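Local atomic coordinates of USP37 protein (Homo sapiens, PDB entry 3U12), a protein that probably removes ubiquitin from other proteins as a thiol-dependent deubiquitinase, represented here by its pleckstrin homology domain. Residues I26-M31 against S96-D101; S30-I35 against R65-S70. All blocks are in the same frame, centred on the assembly; numbering follows the deposited sequence.

Contact 1: I26-M31 against S96-D101; sequences IRIRSM and SFLSID
In one of its two modelled conformers, so with some uncertainty, the R29 guanidinium lies with one face over CB of F97, which stands 3.4 Å above its plane and is displaced toward the rim. NH2 makes the nearest approach, 3.5 Å from that F97 CB. The guanidinium and ring planes are 23° apart, yet NH2 meets the ring obliquely, which suggests, for this conformer, packing against the root of the side chain and not a centred stack. A bend at chi3 (52°) turns the end of R29 across toward CB of F97. R27 approaches differently: its NH2 sits at the ring edge, near the ring plane, 4.4 Å from CD2 of F97. Both contacts fall on the sheet face shared with S99, where F97 also touches M89 and T91.

The backbones run antiparallel, 170° between strand directions. Two hydrogen-bonded pairs set the register. In the R29–F97 pair, R29 N to F97 O and F97 N to R29 O each measure 2.8 Å. In the R27–S99 pair, R27 N to S99 O is 3.0 Å and S99 N to R27 O 2.9 Å.

On the other face, the non-hydrogen-bonded pairs point side by side into the interior. I26 CG1 meets I100 CG1 at 3.7 Å, and I28 CG1 meets L98 CG at 4.0 Å. F43 adds to this layer beside I26, L98 and I100, with V56 and Y58 from strand 51-58 against I28. By this pairing strand 25-30, in the N-terminal half, joins 97-104, the last strand before the helix, forming the antiparallel seam that closes the partly open beta barrel of a pleckstrin homology domain.

Contact 2: S30-I35 against R65-S70; sequences SMQTGI and RIFQLS. With SO4 (sulfate ion), chain D.
The turn linking strands 25-30 and 34-35, with a classic beta bulge in which T33 and G34 both face S30, meets strand 65-68 chiefly through Q32. Its amide is bonded at both ends: R65 NH1 donates to Q32 OE1 at 2.8 Å, tilted 25° from the carbonyl plane, while Q32 NE2 gives a weak bond to I66 O at 3.3 Å. The same NE2 stands over one face of the F67 ring, 3.2 Å above its plane and off-centre, with amide and ring planes 65° apart. An extended chain beyond CG (chi2 167°) carries the amide to this position. At the ring edge lie S30 OG and T33 CG2, the latter 4.1 Å from F67 CZ.

Inside the turn, S30 OG donates to T33 OG1, which in turn donates to G34 O. S30 N reaches that oxygen from the opposite face of its plane, so two donors hold it. Farther along, Q68 NE2 binds both S70 O and O4 of a sulfate, probably from the crystallisation liquor. The whole is a surface contact between the turn after strand 25-30 and strand 65-68 of the pleckstrin homology fold.

Overall arrangement
Both contacts start from the same piece of chain: S30 and M31 belong to each, contact 1 using the strand that leads into the turn and contact 2 the turn itself. Their centres are 8 Å apart, and they touch, with I28 CG2 3.4 Å from T33 OG1 and L98 CD2 3.9 Å from F67 CD2. Along the chain, 65-70 precedes 96-101, so contact 2 forms within the N-terminal strands while contact 1 reaches the last strand, just ahead of helix 105-119. One contact is a buried strand pairing and the other a surface packing; together they link the 26-35 region to two parts of the pleckstrin homology domain well separated in sequence.

Contact 1: I26-M31 against S96-D101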
# COMPACT_ATOMS: atom_id res chain seq x y z
N ILE A 26 7.29 -1.32 6.20
CA ILE A 26 6.88 -1.76 4.87
C ILE A 26 7.78 -2.89 4.33
O ILE A 26 9.00 -2.80 4.43
CB ILE A 26 6.85 -0.55 3.89
CG1 ILE A 26 5.68 0.42 4.25
CG2 ILE A 26 6.75 -1.00 2.39
CD1 ILE A 26 5.75 1.80 3.51
N ARG A 27 7.16 -3.92 3.74
CA ARG A 27 7.85 -5.04 3.10
C ARG A 27 7.19 -5.23 1.75
O ARG A 27 5.97 -5.22 1.66
CB ARG A 27 7.69 -6.32 3.94
CG ARG A 27 8.96 -7.14 4.06
CD ARG A 27 8.66 -8.59 4.39
NE ARG A 27 8.37 -9.36 3.18
CZ ARG A 27 7.24 -10.03 2.96
NH1 ARG A 27 6.29 -10.07 3.89
NH2 ARG A 27 7.07 -10.69 1.82
N ILE A 28 7.99 -5.36 0.68
CA ILE A 28 7.45 -5.53 -0.66
C ILE A 28 8.08 -6.75 -1.35
O ILE A 28 9.26 -7.03 -1.16
CB ILE A 28 7.65 -4.21 -1.49
CG1 ILE A 28 6.86 -3.01 -0.86
CG2 ILE A 28 7.24 -4.38 -2.98
CD1 ILE A 28 7.28 -1.71 -1.37
N ARG A 29 7.28 -7.45 -2.16
CA ARG A 29 7.73 -8.55 -2.99
C ARG A 29 7.28 -8.17 -4.42
O ARG A 29 6.08 -8.14 -4.70
CB ARG A 29 7.14 -9.89 -2.51
CG ARG A 29 7.39 -11.09 -3.43
CD ARG A 29 7.02 -12.43 -2.81
NE ARG A 29 5.66 -12.47 -2.25
CZ ARG A 29 4.56 -12.74 -2.96
NH1 ARG A 29 4.65 -13.00 -4.26
NH2 ARG A 29 3.38 -12.76 -2.37
N SER A 30 8.24 -7.79 -5.27
CA SER A 30 7.97 -7.38 -6.66
C SER A 30 9.18 -7.53 -7.52
O SER A 30 10.31 -7.64 -7.02
CB SER A 30 7.45 -5.93 -6.73
OG SER A 30 8.49 -5.02 -6.44
N MSE A 31 8.96 -7.55 -8.83
CA MSE A 31 10.01 -7.62 -9.84
C MSE A 31 10.92 -6.38 -9.72
O MSE A 31 12.15 -6.52 -9.80
CB MSE A 31 9.36 -7.66 -11.24
CG MSE A 31 8.80 -9.02 -11.61
SE MSE A 31 10.24 -10.31 -11.90
CE MSE A 31 10.66 -9.94 -13.80
N SER A 96 2.68 -8.33 -7.64
CA SER A 96 3.41 -7.54 -6.66
C SER A 96 2.62 -7.62 -5.34
O SER A 96 1.37 -7.60 -5.35
CB SER A 96 3.51 -6.08 -7.08
OG SER A 96 4.08 -5.94 -8.37
N PHE A 97 3.33 -7.80 -4.23
CA PHE A 97 2.73 -7.91 -2.90
C PHE A 97 3.34 -6.82 -2.04
O PHE A 97 4.56 -6.81 -1.85
CB PHE A 97 3.02 -9.28 -2.31
CG PHE A 97 2.34 -9.55 -0.98
CD1 PHE A 97 0.96 -9.65 -0.90
CD2 PHE A 97 3.09 -9.74 0.17
CE1 PHE A 97 0.33 -9.91 0.32
CE2 PHE A 97 2.47 -10.03 1.39
CZ PHE A 97 1.09 -10.13 1.45
N LEU A 98 2.51 -5.91 -1.54
CA LEU A 98 2.92 -4.79 -0.70
C LEU A 98 2.30 -4.92 0.66
O LEU A 98 1.07 -5.02 0.78
CB LEU A 98 2.50 -3.44 -1.32
CG LEU A 98 3.23 -3.00 -2.60
CD1 LEU A 98 2.66 -3.69 -3.84
CD2 LEU A 98 3.09 -1.53 -2.81
N SER A 99 3.13 -4.89 1.70
CA SER A 99 2.67 -4.98 3.07
C SER A 99 3.09 -3.77 3.89
O SER A 99 4.19 -3.24 3.71
CB SER A 99 3.17 -6.26 3.73
OG SER A 99 2.52 -7.36 3.12
N ILE A 100 2.20 -3.32 4.77
CA ILE A 100 2.46 -2.20 5.67
C ILE A 100 1.89 -2.60 7.02
O ILE A 100 0.74 -3.05 7.11
CB ILE A 100 1.98 -0.82 5.14
CG1 ILE A 100 2.46 0.34 6.09
CG2 ILE A 100 0.46 -0.79 4.91
CD1 ILE A 100 2.38 1.78 5.52
N ASP A 101 2.73 -2.54 8.04
CA ASP A 101 2.38 -3.04 9.36
C ASP A 101 2.21 -1.92 10.39
O ASP A 101 2.57 -0.77 10.12
CB ASP A 101 3.48 -4.03 9.82
CG ASP A 101 3.03 -4.97 10.92
OD1 ASP A 101 1.82 -5.25 11.01
OD2 ASP A 101 3.89 -5.41 11.70

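Contact 2: S30-I35 against R65-S70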
# COMPACT_ATOMS: atom_id res chain seq x y z
N SER A 30 8.24 -7.79 -5.27
CA SER A 30 7.97 -7.38 -6.66
C SER A 30 9.18 -7.53 -7.52
O SER A 30 10.31 -7.64 -7.02
CB SER A 30 7.45 -5.93 -6.73
OG SER A 30 8.49 -5.02 -6.44
N MSE A 31 8.96 -7.55 -8.83
CA MSE A 31 10.01 -7.62 -9.84
C MSE A 31 10.92 -6.38 -9.72
O MSE A 31 12.15 -6.52 -9.80
CB MSE A 31 9.36 -7.66 -11.24
CG MSE A 31 8.80 -9.02 -11.61
SE MSE A 31 10.24 -10.31 -11.90
CE MSE A 31 10.66 -9.94 -13.80
N GLN A 32 10.33 -5.16 -9.51
CA GLN A 32 11.13 -3.93 -9.43
C GLN A 32 11.86 -3.76 -8.09
O GLN A 32 12.84 -3.02 -8.03
CB GLN A 32 10.30 -2.66 -9.78
CG GLN A 32 9.30 -2.19 -8.70
CD GLN A 32 8.77 -0.79 -8.97
OE1 GLN A 32 9.46 0.08 -9.53
NE2 GLN A 32 7.54 -0.53 -8.57
N THR A 33 11.41 -4.43 -7.02
CA THR A 33 12.12 -4.29 -5.74
C THR A 33 12.87 -5.57 -5.25
O THR A 33 13.66 -5.50 -4.31
CB THR A 33 11.16 -3.85 -4.63
OG1 THR A 33 10.28 -4.93 -4.34
CG2 THR A 33 10.35 -2.57 -4.98
N GLY A 34 12.52 -6.73 -5.79
CA GLY A 34 12.99 -8.00 -5.24
C GLY A 34 12.17 -8.21 -3.97
O GLY A 34 11.07 -7.65 -3.84
N ILE A 35 12.66 -9.00 -3.01
CA ILE A 35 11.95 -9.18 -1.73
C ILE A 35 12.69 -8.32 -0.71
O ILE A 35 13.82 -8.64 -0.35
CB ILE A 35 11.82 -10.68 -1.30
CG1 ILE A 35 11.01 -11.47 -2.34
CG2 ILE A 35 11.17 -10.77 0.11
CD1 ILE A 35 10.98 -12.99 -2.18
N ARG A 65 9.41 4.55 -5.17
CA ARG A 65 8.90 3.69 -6.24
C ARG A 65 7.40 3.82 -6.30
O ARG A 65 6.74 4.03 -5.26
CB ARG A 65 9.31 2.22 -6.04
CG ARG A 65 10.82 2.03 -6.06
CD ARG A 65 11.27 0.79 -6.81
NE ARG A 65 12.64 0.95 -7.31
CZ ARG A 65 12.97 1.10 -8.59
NH1 ARG A 65 12.04 1.10 -9.54
NH2 ARG A 65 14.24 1.24 -8.94
N ILE A 66 6.86 3.70 -7.50
CA ILE A 66 5.43 3.83 -7.73
C ILE A 66 4.82 2.56 -8.34
O ILE A 66 5.42 1.94 -9.22
CB ILE A 66 5.12 5.11 -8.55
CG1 ILE A 66 3.62 5.27 -8.82
CG2 ILE A 66 5.94 5.20 -9.85
CD1 ILE A 66 3.24 6.61 -9.07
N PHE A 67 3.61 2.21 -7.87
CA PHE A 67 2.88 1.02 -8.28
C PHE A 67 1.53 1.50 -8.73
O PHE A 67 0.83 2.19 -7.97
CB PHE A 67 2.75 0.09 -7.06
CG PHE A 67 4.07 -0.43 -6.55
CD1 PHE A 67 4.51 -1.70 -6.89
CD2 PHE A 67 4.86 0.33 -5.68
CE1 PHE A 67 5.72 -2.20 -6.40
CE2 PHE A 67 6.08 -0.16 -5.21
CZ PHE A 67 6.49 -1.43 -5.55
N GLN A 68 1.15 1.16 -9.96
CA GLN A 68 -0.17 1.48 -10.50
C GLN A 68 -1.26 0.72 -9.74
O GLN A 68 -1.05 -0.44 -9.41
CB GLN A 68 -0.27 1.15 -12.00
CG GLN A 68 -1.61 1.63 -12.58
CD GLN A 68 -1.68 1.57 -14.07
OE1 GLN A 68 -0.73 1.91 -14.78
NE2 GLN A 68 -2.83 1.15 -14.59
N LEU A 69 -2.40 1.40 -9.45
CA LEU A 69 -3.55 0.80 -8.77
C LEU A 69 -4.73 0.63 -9.70
O LEU A 69 -5.35 -0.41 -9.66
CB LEU A 69 -3.97 1.61 -7.53
CG LEU A 69 -2.92 1.70 -6.42
CD1 LEU A 69 -3.44 2.59 -5.29
CD2 LEU A 69 -2.54 0.31 -5.89
N SER A 70 -5.03 1.65 -10.54
CA SER A 70 -6.17 1.59 -11.49
C SER A 70 -6.01 0.40 -12.43
O SER A 70 -4.92 0.23 -13.03
CB SER A 70 -6.25 2.87 -12.31
OG SER A 70 -6.61 3.96 -11.48
S SO4 D . -4.07 1.13 -17.86
O1 SO4 D . -4.99 0.58 -18.85
O2 SO4 D . -3.00 1.89 -18.53
O3 SO4 D . -4.81 2.03 -16.95
O4 SO4 D . -3.48 0.03 -17.09